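Local coordinates for protein Rho guanine nucleotide exchange factor 3 (Mus musculus, PDB 2Z0Q) that acts as a guanine nucleotide exchange factor for the RhoA and RhoB GTPases, here represented by its DH-PH domain pair, at residues N178-Q181 with Q182-E185; I198-K201 with T202-E206; S205-R208 with Y209-R213; D330-N333 with K334-L338. All blocks are in the same frame, centred on the assembly; numbering follows the deposited sequence.

Contact 1 of 4, residues N178-Q181 with Q182-E185; sequences NPDQ and QHLE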
loop_
_atom_site.group_PDB
_atom_site.type_symbol
_atom_site.label_atom_id
_atom_site.label_comp_id
_atom_site.label_asym_id
_atom_site.label_seq_id
_atom_site.Cartn_x
_atom_site.Cartn_y
_atom_site.Cartn_z
ATOM N N ASN A 178 3.552 -34.410 -16.827
ATOM C CA ASN A 178 3.060 -34.253 -15.472
ATOM C C ASN A 178 1.786 -33.396 -15.576
ATOM O O ASN A 178 1.852 -32.268 -16.047
ATOM C CB ASN A 178 4.098 -33.513 -14.626
ATOM C CG ASN A 178 3.752 -33.511 -13.176
ATOM O OD1 ASN A 178 2.614 -33.245 -12.793
ATOM N ND2 ASN A 178 4.750 -33.799 -12.327
ATOM N N PRO A 179 0.636 -33.906 -15.099
ATOM C CA PRO A 179 -0.633 -33.162 -15.176
ATOM C C PRO A 179 -0.653 -31.835 -14.437
ATOM O O PRO A 179 -1.563 -31.042 -14.614
ATOM C CB PRO A 179 -1.660 -34.155 -14.631
ATOM C CG PRO A 179 -0.826 -35.004 -13.670
ATOM C CD PRO A 179 0.442 -35.213 -14.433
ATOM N N ASP A 180 0.350 -31.615 -13.586
ATOM C CA ASP A 180 0.440 -30.350 -12.875
ATOM C C ASP A 180 0.633 -29.221 -13.900
ATOM O O ASP A 180 0.355 -28.061 -13.583
ATOM C CB ASP A 180 1.636 -30.356 -11.927
ATOM C CG ASP A 180 1.240 -30.498 -10.477
ATOM O OD1 ASP A 180 0.069 -30.864 -10.162
ATOM O OD2 ASP A 180 2.112 -30.230 -9.619
ATOM N N GLN A 181 1.157 -29.512 -15.091
ATOM C CA GLN A 181 1.324 -28.407 -16.052
ATOM C C GLN A 181 0.004 -27.686 -16.289
ATOM O O GLN A 181 -0.089 -26.468 -16.125
ATOM C CB GLN A 181 1.854 -28.880 -17.411
ATOM C CG GLN A 181 3.234 -29.400 -17.431
ATOM C CD GLN A 181 3.805 -29.437 -18.847
ATOM O OE1 GLN A 181 3.117 -29.818 -19.806
ATOM N NE2 GLN A 181 5.054 -29.047 -18.981
ATOM N N GLN A 182 -1.037 -28.427 -16.669
ATOM C CA GLN A 182 -2.329 -27.766 -16.908
ATOM C C GLN A 182 -2.919 -27.121 -15.661
ATOM O O GLN A 182 -3.462 -26.032 -15.709
ATOM C CB GLN A 182 -3.335 -28.755 -17.503
ATOM C CG GLN A 182 -3.077 -29.091 -18.968
ATOM C CD GLN A 182 -2.105 -30.242 -19.196
ATOM O OE1 GLN A 182 -1.989 -30.727 -20.332
ATOM N NE2 GLN A 182 -1.409 -30.698 -18.137
ATOM N N HIS A 183 -2.836 -27.808 -14.530
ATOM C CA HIS A 183 -3.399 -27.256 -13.303
ATOM C C HIS A 183 -2.711 -25.994 -12.876
ATOM O O HIS A 183 -3.355 -25.059 -12.396
ATOM C CB HIS A 183 -3.326 -28.303 -12.201
ATOM C CG HIS A 183 -4.236 -29.457 -12.459
ATOM N ND1 HIS A 183 -3.879 -30.766 -12.224
ATOM C CD2 HIS A 183 -5.495 -29.491 -12.964
ATOM C CE1 HIS A 183 -4.882 -31.559 -12.572
ATOM N NE2 HIS A 183 -5.870 -30.811 -13.023
ATOM N N LEU A 184 -1.387 -25.954 -13.046
ATOM C CA LEU A 184 -0.659 -24.748 -12.663
ATOM C C LEU A 184 -0.964 -23.613 -13.622
ATOM O O LEU A 184 -1.119 -22.476 -13.195
ATOM C CB LEU A 184 0.855 -25.027 -12.622
ATOM C CG LEU A 184 1.279 -25.846 -11.390
ATOM C CD1 LEU A 184 2.663 -26.411 -11.619
ATOM C CD2 LEU A 184 1.223 -24.956 -10.113
ATOM N N GLU A 185 -1.019 -23.916 -14.919
ATOM C CA GLU A 185 -1.361 -22.863 -15.886
ATOM C C GLU A 185 -2.740 -22.265 -15.506
ATOM O O GLU A 185 -2.956 -21.050 -15.591
ATOM C CB GLU A 185 -1.380 -23.448 -17.314
ATOM C CG GLU A 185 0.043 -23.770 -17.788
ATOM C CD GLU A 185 0.122 -24.619 -19.050
ATOM O OE1 GLU A 185 -0.923 -25.156 -19.483
ATOM O OE2 GLU A 185 1.257 -24.757 -19.604
HETATM O O HOH W 1 0.821 -32.330 -18.955
HETATM O O HOH W 2 -1.762 -32.568 -11.376
#
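With CG anti to its carbonyl carbon (chi1 -68°), the imidazole of His183 swings back over the first helical turn, and its ND1 stands 3.3 Å from Pro179 O at an angle too poor for a hydrogen bond. Asp180 keeps an unusual chi1 of -106°, off the staggered positions, which leaves OD1 beside a water while both carboxylate oxygens face the start of helix 95-101. The water joins the two residues: it donates to Asp180 OD1 at 2.8 Å and lies in the plane of the imidazole, at its edge, 2.9 Å from His183 ND1. A leucine at this histidine position would probably take the imidazole partner from that water and leave it held less firmly beside Asp180. The turn itself is capped by Asn178, whose OD1 accepts from Asp180 N at 2.9 Å. Further along, Leu184 N donates to Asp180 O at 2.8 Å, and Leu184 CD1 rests 4.1 Å from Asp180 CB. The start of helix 180-213 is thus fixed in the DH domain: Asp180 takes the backbone N-H groups of Val94 and Gly95, while Leu184 packs against Leu98 of helix 95-101 and against Ile170 and Leu171 of helix 155-172.

Contact 2 of 4, residues I198-K201 with T202-E206; sequences INTK and TGESE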
loop_
_atom_site.group_PDB
_atom_site.type_symbol
_atom_site.label_atom_id
_atom_site.label_comp_id
_atom_site.label_asym_id
_atom_site.label_seq_id
_atom_site.Cartn_x
_atom_site.Cartn_y
_atom_site.Cartn_z
ATOM N N ILE A 198 -8.687 -6.819 -8.311
ATOM C CA ILE A 198 -8.528 -6.222 -6.988
ATOM C C ILE A 198 -7.699 -4.942 -7.106
ATOM O O ILE A 198 -7.977 -3.962 -6.425
ATOM C CB ILE A 198 -7.861 -7.217 -6.001
ATOM C CG1 ILE A 198 -8.903 -8.277 -5.593
ATOM C CG2 ILE A 198 -7.213 -6.458 -4.826
ATOM C CD1 ILE A 198 -8.369 -9.313 -4.665
ATOM N N ASN A 199 -6.694 -4.923 -7.980
ATOM C CA ASN A 199 -5.885 -3.698 -8.134
ATOM C C ASN A 199 -6.732 -2.556 -8.705
ATOM O O ASN A 199 -6.578 -1.389 -8.322
ATOM C CB ASN A 199 -4.672 -3.924 -9.058
ATOM C CG ASN A 199 -3.572 -4.707 -8.389
ATOM O OD1 ASN A 199 -3.551 -4.851 -7.169
ATOM N ND2 ASN A 199 -2.644 -5.221 -9.183
ATOM N N THR A 200 -7.609 -2.887 -9.651
ATOM C CA THR A 200 -8.464 -1.876 -10.252
ATOM C C THR A 200 -9.430 -1.307 -9.222
ATOM O O THR A 200 -9.594 -0.097 -9.126
ATOM C CB THR A 200 -9.230 -2.449 -11.443
ATOM O OG1 THR A 200 -8.287 -2.731 -12.483
ATOM C CG2 THR A 200 -10.265 -1.428 -11.984
ATOM N N LYS A 201 -10.054 -2.174 -8.436
ATOM C CA LYS A 201 -11.013 -1.733 -7.425
ATOM C C LYS A 201 -10.338 -0.941 -6.306
ATOM O O LYS A 201 -10.925 0.002 -5.764
ATOM C CB LYS A 201 -11.708 -2.931 -6.788
ATOM C CG LYS A 201 -12.646 -3.663 -7.676
ATOM C CD LYS A 201 -13.273 -4.790 -6.889
ATOM C CE LYS A 201 -14.034 -5.755 -7.763
ATOM N NZ LYS A 201 -14.541 -6.874 -6.925
ATOM N N THR A 202 -9.137 -1.361 -5.935
ATOM C CA THR A 202 -8.371 -0.693 -4.887
ATOM C C THR A 202 -8.080 0.750 -5.325
ATOM O O THR A 202 -8.197 1.691 -4.533
ATOM C CB THR A 202 -7.020 -1.416 -4.627
ATOM O OG1 THR A 202 -7.271 -2.722 -4.096
ATOM C CG2 THR A 202 -6.170 -0.623 -3.614
ATOM N N GLY A 203 -7.700 0.921 -6.585
ATOM C CA GLY A 203 -7.402 2.249 -7.097
ATOM C C GLY A 203 -8.624 3.142 -7.041
ATOM O O GLY A 203 -8.554 4.323 -6.650
ATOM N N GLU A 204 -9.762 2.585 -7.430
ATOM C CA GLU A 204 -10.999 3.348 -7.397
ATOM C C GLU A 204 -11.421 3.677 -5.959
ATOM O O GLU A 204 -11.883 4.783 -5.694
ATOM C CB GLU A 204 -12.126 2.575 -8.093
ATOM C CG GLU A 204 -11.770 2.144 -9.515
ATOM C CD GLU A 204 -12.820 1.218 -10.134
ATOM O OE1 GLU A 204 -13.248 0.248 -9.453
ATOM O OE2 GLU A 204 -13.203 1.456 -11.303
ATOM N N SER A 205 -11.273 2.713 -5.053
ATOM C CA SER A 205 -11.669 2.910 -3.673
ATOM C C SER A 205 -10.803 3.989 -3.021
ATOM O O SER A 205 -11.315 4.836 -2.287
ATOM C CB SER A 205 -11.572 1.598 -2.878
ATOM O OG SER A 205 -10.225 1.188 -2.705
ATOM N N GLU A 206 -9.505 3.980 -3.322
ATOM C CA GLU A 206 -8.612 4.977 -2.743
ATOM C C GLU A 206 -8.993 6.395 -3.157
ATOM O O GLU A 206 -9.096 7.300 -2.305
ATOM C CB GLU A 206 -7.165 4.696 -3.139
ATOM C CG GLU A 206 -6.200 5.564 -2.374
ATOM C CD GLU A 206 -4.734 5.240 -2.653
ATOM O OE1 GLU A 206 -4.370 5.186 -3.851
ATOM O OE2 GLU A 206 -3.957 5.068 -1.670
#
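The side chains of Ile198 and Thr202 meet at a slant, with Ile198 CG2 3.8 Å from Thr202 OG1, and the hydroxyl bends back to the helix backbone. Because Thr202 OG1 lies beside its own backbone N (chi1 -65°), it can donate to Ile198 O, at 2.7 Å. Thr202 N gives the same oxygen its usual helical bond at 2.9 Å, and the two donors arrive from opposite faces of the carbonyl plane, the hydroxyl standing 39° out of it. Ser205 repeats the theme one turn on: its OG donates to Thr202 O at 2.8 Å, joining Glu206 N on the same face of that carbonyl. Around the helix, Thr200 and Glu204 run side by side and point the same way, Thr200 CG2 coming 4.1 Å from Glu204 CD. The hydroxyl of Thr202 also takes a hydrogen bond from Arg157 of helix 155-172, and Lys201 forms a salt bridge with Asp109 of helix 107-125. Hydroxyls folded onto the carbonyls of the preceding turn are a familiar feature of helices, and here they line the long final helix of the DH domain, which runs on without a break to the PH domain.

Contact 3 of 4, residues S205-R208 with Y209-R213; sequences SECR and YYKER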
loop_
_atom_site.group_PDB
_atom_site.type_symbol
_atom_site.label_atom_id
_atom_site.label_comp_id
_atom_site.label_asym_id
_atom_site.label_seq_id
_atom_site.Cartn_x
_atom_site.Cartn_y
_atom_site.Cartn_z
ATOM N N SER A 205 -11.273 2.713 -5.053
ATOM C CA SER A 205 -11.669 2.910 -3.673
ATOM C C SER A 205 -10.803 3.989 -3.021
ATOM O O SER A 205 -11.315 4.836 -2.287
ATOM C CB SER A 205 -11.572 1.598 -2.878
ATOM O OG SER A 205 -10.225 1.188 -2.705
ATOM N N GLU A 206 -9.505 3.980 -3.322
ATOM C CA GLU A 206 -8.612 4.977 -2.743
ATOM C C GLU A 206 -8.993 6.395 -3.157
ATOM O O GLU A 206 -9.096 7.300 -2.305
ATOM C CB GLU A 206 -7.165 4.696 -3.139
ATOM C CG GLU A 206 -6.200 5.564 -2.374
ATOM C CD GLU A 206 -4.734 5.240 -2.653
ATOM O OE1 GLU A 206 -4.370 5.186 -3.851
ATOM O OE2 GLU A 206 -3.957 5.068 -1.670
ATOM N N CYS A 207 -9.208 6.592 -4.454
ATOM C CA CYS A 207 -9.594 7.882 -5.009
ATOM C C CYS A 207 -10.933 8.365 -4.403
ATOM O O CYS A 207 -11.068 9.522 -4.018
ATOM C CB CYS A 207 -9.704 7.761 -6.539
ATOM S SG CYS A 207 -10.125 9.249 -7.399
ATOM N N ARG A 208 -11.913 7.476 -4.310
ATOM C CA ARG A 208 -13.211 7.831 -3.753
ATOM C C ARG A 208 -13.107 8.181 -2.252
ATOM O O ARG A 208 -13.712 9.164 -1.775
ATOM C CB ARG A 208 -14.168 6.646 -3.975
ATOM C CG ARG A 208 -15.630 6.934 -3.664
ATOM C CD ARG A 208 -16.526 5.698 -3.998
ATOM N NE ARG A 208 -16.159 4.511 -3.214
ATOM C CZ ARG A 208 -15.587 3.408 -3.706
ATOM N NH1 ARG A 208 -15.299 3.301 -5.007
ATOM N NH2 ARG A 208 -15.282 2.405 -2.887
ATOM N N TYR A 209 -12.363 7.372 -1.513
ATOM C CA TYR A 209 -12.173 7.561 -0.075
ATOM C C TYR A 209 -11.614 8.954 0.232
ATOM O O TYR A 209 -12.131 9.673 1.103
ATOM C CB TYR A 209 -11.184 6.529 0.485
ATOM C CG TYR A 209 -10.902 6.711 1.969
ATOM C CD1 TYR A 209 -11.754 6.161 2.921
ATOM C CD2 TYR A 209 -9.819 7.475 2.416
ATOM C CE1 TYR A 209 -11.557 6.364 4.280
ATOM C CE2 TYR A 209 -9.601 7.688 3.787
ATOM C CZ TYR A 209 -10.492 7.129 4.713
ATOM O OH TYR A 209 -10.359 7.387 6.046
ATOM N N TYR A 210 -10.539 9.338 -0.462
ATOM C CA TYR A 210 -9.977 10.660 -0.148
ATOM C C TYR A 210 -10.834 11.803 -0.669
ATOM O O TYR A 210 -10.953 12.823 0.013
ATOM C CB TYR A 210 -8.519 10.750 -0.621
ATOM C CG TYR A 210 -7.622 9.926 0.262
ATOM C CD1 TYR A 210 -7.383 10.299 1.585
ATOM C CD2 TYR A 210 -7.001 8.756 -0.223
ATOM C CE1 TYR A 210 -6.560 9.561 2.408
ATOM C CE2 TYR A 210 -6.173 8.007 0.601
ATOM C CZ TYR A 210 -5.951 8.418 1.919
ATOM O OH TYR A 210 -5.140 7.689 2.747
ATOM N N LYS A 211 -11.481 11.650 -1.827
ATOM C CA LYS A 211 -12.347 12.724 -2.312
ATOM C C LYS A 211 -13.483 13.002 -1.316
ATOM O O LYS A 211 -13.881 14.153 -1.114
ATOM C CB LYS A 211 -12.965 12.371 -3.672
ATOM C CG LYS A 211 -12.070 12.684 -4.853
ATOM C CD LYS A 211 -12.497 11.983 -6.148
ATOM C CE LYS A 211 -13.860 12.436 -6.622
ATOM N NZ LYS A 211 -14.093 11.829 -7.982
ATOM N N GLU A 212 -14.008 11.952 -0.694
ATOM C CA GLU A 212 -15.122 12.143 0.245
ATOM C C GLU A 212 -14.664 12.757 1.557
ATOM O O GLU A 212 -15.480 13.270 2.329
ATOM C CB GLU A 212 -15.828 10.796 0.507
ATOM C CG GLU A 212 -16.205 10.100 -0.795
ATOM C CD GLU A 212 -17.088 8.875 -0.613
ATOM O OE1 GLU A 212 -16.879 8.099 0.356
ATOM O OE2 GLU A 212 -17.983 8.691 -1.463
ATOM N N ARG A 213 -13.355 12.727 1.798
ATOM C CA ARG A 213 -12.802 13.271 3.021
ATOM C C ARG A 213 -12.191 14.681 2.864
ATOM O O ARG A 213 -11.699 15.250 3.850
ATOM C CB ARG A 213 -11.764 12.320 3.598
ATOM C CG ARG A 213 -12.264 10.904 3.964
ATOM C CD ARG A 213 -13.169 10.896 5.153
ATOM N NE ARG A 213 -13.495 9.525 5.590
ATOM C CZ ARG A 213 -13.293 9.073 6.830
ATOM N NH1 ARG A 213 -12.749 9.871 7.759
ATOM N NH2 ARG A 213 -13.680 7.836 7.169
#
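Tyr209 N donates to Ser205 O at 2.9 Å, with an N-H...O angle of 160°, the shortest sound polar bond between 205-208 and 209-213. It belongs to the last turns of helix 180-213, the continuous helix that carries the DH domain into the PH domain of Dbl-family exchange factors. Against this backbone ladder the side chains pair four residues apart. Tyr210, with CG anti to its carbonyl carbon (chi1 -73°), lays its ring back beside Glu206, whose CG meets the ring edge in its plane, 3.8 Å from Tyr210 CE2. The carboxylate beyond is turned 46° from the ring and goes to His235 of strand 232-240. One face of the Tyr210 ring is covered near its centre by Tyr209 CD2. The ring also meets those of His235, Phe249 and Tyr269, so a serine in place of Tyr210 would probably open a gap among these aromatics and leave Glu206 CG without its neighbour. On another side of the helix Cys207 SG touches Lys211 CD at 3.8 Å, while the ammonium group of Lys211 reaches the carbonyls of Asp227 and Ser229. Arg208 and Glu212 lie side by side and point the same way, yet Arg208 NE and Glu212 OE2 remain 4.9 Å apart, so their opposite charges do not pair directly. Beyond them, Tyr209 OH sits over the centre of the Arg213 guanidinium, 3.4 Å above its plane.

Contact 4 of 4, residues D330-N333 with K334-L338; sequences DTFN and KQQWL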
loop_
_atom_site.group_PDB
_atom_site.type_symbol
_atom_site.label_atom_id
_atom_site.label_comp_id
_atom_site.label_asym_id
_atom_site.label_seq_id
_atom_site.Cartn_x
_atom_site.Cartn_y
_atom_site.Cartn_z
ATOM N N ASP A 330 12.339 11.201 2.139
ATOM C CA ASP A 330 13.724 10.788 1.897
ATOM C C ASP A 330 14.013 10.988 0.402
ATOM O O ASP A 330 13.140 11.405 -0.365
ATOM C CB ASP A 330 13.925 9.302 2.249
ATOM C CG ASP A 330 12.850 8.426 1.648
ATOM O OD1 ASP A 330 12.554 8.575 0.459
ATOM O OD2 ASP A 330 12.284 7.572 2.366
ATOM N N THR A 331 15.232 10.669 -0.018
ATOM C CA THR A 331 15.599 10.838 -1.420
ATOM C C THR A 331 14.698 10.061 -2.357
ATOM O O THR A 331 14.292 10.554 -3.386
ATOM C CB THR A 331 17.070 10.431 -1.677
ATOM O OG1 THR A 331 17.927 11.150 -0.782
ATOM C CG2 THR A 331 17.458 10.774 -3.090
ATOM N N PHE A 332 14.365 8.831 -2.001
ATOM C CA PHE A 332 13.506 8.023 -2.849
ATOM C C PHE A 332 12.095 8.598 -2.995
ATOM O O PHE A 332 11.539 8.657 -4.101
ATOM C CB PHE A 332 13.448 6.593 -2.270
ATOM C CG PHE A 332 12.478 5.693 -2.965
ATOM C CD1 PHE A 332 12.672 5.322 -4.292
ATOM C CD2 PHE A 332 11.361 5.219 -2.295
ATOM C CE1 PHE A 332 11.768 4.497 -4.952
ATOM C CE2 PHE A 332 10.452 4.400 -2.926
ATOM C CZ PHE A 332 10.652 4.031 -4.271
ATOM N N ASN A 333 11.521 9.040 -1.877
ATOM C CA ASN A 333 10.176 9.617 -1.913
ATOM C C ASN A 333 10.157 10.915 -2.738
ATOM O O ASN A 333 9.175 11.205 -3.407
ATOM C CB ASN A 333 9.668 9.904 -0.485
ATOM C CG ASN A 333 8.177 10.273 -0.447
ATOM O OD1 ASN A 333 7.332 9.591 -1.049
ATOM N ND2 ASN A 333 7.845 11.346 0.264
ATOM N N LYS A 334 11.232 11.697 -2.667
ATOM C CA LYS A 334 11.280 12.935 -3.458
ATOM C C LYS A 334 11.250 12.595 -4.947
ATOM O O LYS A 334 10.479 13.176 -5.718
ATOM C CB LYS A 334 12.534 13.761 -3.141
ATOM C CG LYS A 334 12.746 14.877 -4.226
ATOM C CD LYS A 334 13.751 15.936 -3.774
ATOM C CE LYS A 334 14.285 16.726 -5.003
ATOM N NZ LYS A 334 15.183 17.829 -4.538
ATOM N N GLN A 335 12.063 11.616 -5.369
ATOM C CA GLN A 335 12.044 11.232 -6.781
ATOM C C GLN A 335 10.663 10.721 -7.214
ATOM O O GLN A 335 10.223 11.036 -8.311
ATOM C CB GLN A 335 13.132 10.158 -7.085
ATOM C CG GLN A 335 13.383 9.944 -8.597
ATOM C CD GLN A 335 13.919 11.197 -9.290
ATOM O OE1 GLN A 335 14.864 11.822 -8.802
ATOM N NE2 GLN A 335 13.329 11.555 -10.424
ATOM N N GLN A 336 9.997 9.938 -6.353
ATOM C CA GLN A 336 8.659 9.402 -6.642
ATOM C C GLN A 336 7.697 10.546 -6.955
ATOM O O GLN A 336 6.945 10.501 -7.915
ATOM C CB GLN A 336 8.130 8.609 -5.435
ATOM C CG GLN A 336 8.993 7.395 -4.999
ATOM C CD GLN A 336 8.377 6.636 -3.807
ATOM O OE1 GLN A 336 8.234 7.182 -2.693
ATOM N NE2 GLN A 336 7.999 5.366 -4.044
ATOM N N TRP A 337 7.722 11.578 -6.113
ATOM C CA TRP A 337 6.888 12.761 -6.339
ATOM C C TRP A 337 7.233 13.451 -7.649
ATOM O O TRP A 337 6.356 13.802 -8.426
ATOM C CB TRP A 337 7.027 13.744 -5.172
ATOM C CG TRP A 337 6.056 13.458 -4.063
ATOM C CD1 TRP A 337 6.314 12.855 -2.864
ATOM C CD2 TRP A 337 4.655 13.738 -4.079
ATOM N NE1 TRP A 337 5.145 12.748 -2.131
ATOM C CE2 TRP A 337 4.121 13.281 -2.854
ATOM C CE3 TRP A 337 3.800 14.333 -5.006
ATOM C CZ2 TRP A 337 2.759 13.403 -2.544
ATOM C CZ3 TRP A 337 2.450 14.451 -4.700
ATOM C CH2 TRP A 337 1.950 13.988 -3.474
ATOM N N LEU A 338 8.522 13.681 -7.888
ATOM C CA LEU A 338 8.910 14.306 -9.150
ATOM C C LEU A 338 8.429 13.456 -10.346
ATOM O O LEU A 338 7.834 13.981 -11.295
ATOM C CB LEU A 338 10.448 14.464 -9.205
ATOM C CG LEU A 338 11.116 15.402 -8.205
ATOM C CD1 LEU A 338 12.617 15.534 -8.578
ATOM C CD2 LEU A 338 10.469 16.774 -8.260
#
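Asn333 and Trp337 form the closely packed flank of this first turn, lying side by side. The edge of the indole comes up to the backbone, Trp337 CD1 lying 3.3 Å from Asn333 O near the ring plane, while Trp337 N donates to that same oxygen at 3.1 Å. The turn begins with a firm N-cap: Asp330 OD1 accepts from Asn333 N at 2.6 Å, a nearly straight bond of 166° that ties down one of the first N-H groups of the helix. Asp330 O then accepts from Lys334 N at 3.0 Å. This is the start of helix 331-345, the C-terminal helix that caps one end of the PH-domain beta barrel. Trp337 faces inward there against Cys234 and Leu238 of strand 232-240, in keeping with the tryptophan that PH domains carry in this helix. Lys334, its chain fully extended, ends in a salt bridge with Asp285 and a hydrogen bond to Phe310 O, binding the helix to further strands. The outer side is more exposed. Thr331, Phe332 and Gln335 lie there, and the main side-chain contact on this side runs from Phe332 to Gln336. Phe332 CG is anti to the backbone N (chi1 174°), which turns one ring face to the next turn, and Gln336 CG covers it in a CH-pi contact, 3.9 Å from the ring centroid; the placing of the Gln336 amide beyond is doubtful. The side-chain amide of Gln335 leads away from the turn to Asn339.

In the fold
Contacts 1, 2 and 3 lie in series on helix 180-213: contact 1 at its start in the DH domain, contact 2 beyond the middle, contact 3 at its far end against PH-domain strands. The centres of contacts 1 and 3 are about 41 Å apart, whereas those of contacts 2 and 3 are only about 11 Å apart, and these two share Ser205 and Glu206. Contact 4 opens the separate helix 331-345, with its centre about 23 Å from those of both contacts 2 and 3 and nearest atoms about 11 Å away. Strand 232-240 is touched from both contacts 3 and 4: by Glu206 and Tyr210 of contact 3 and by Trp337 of contact 4.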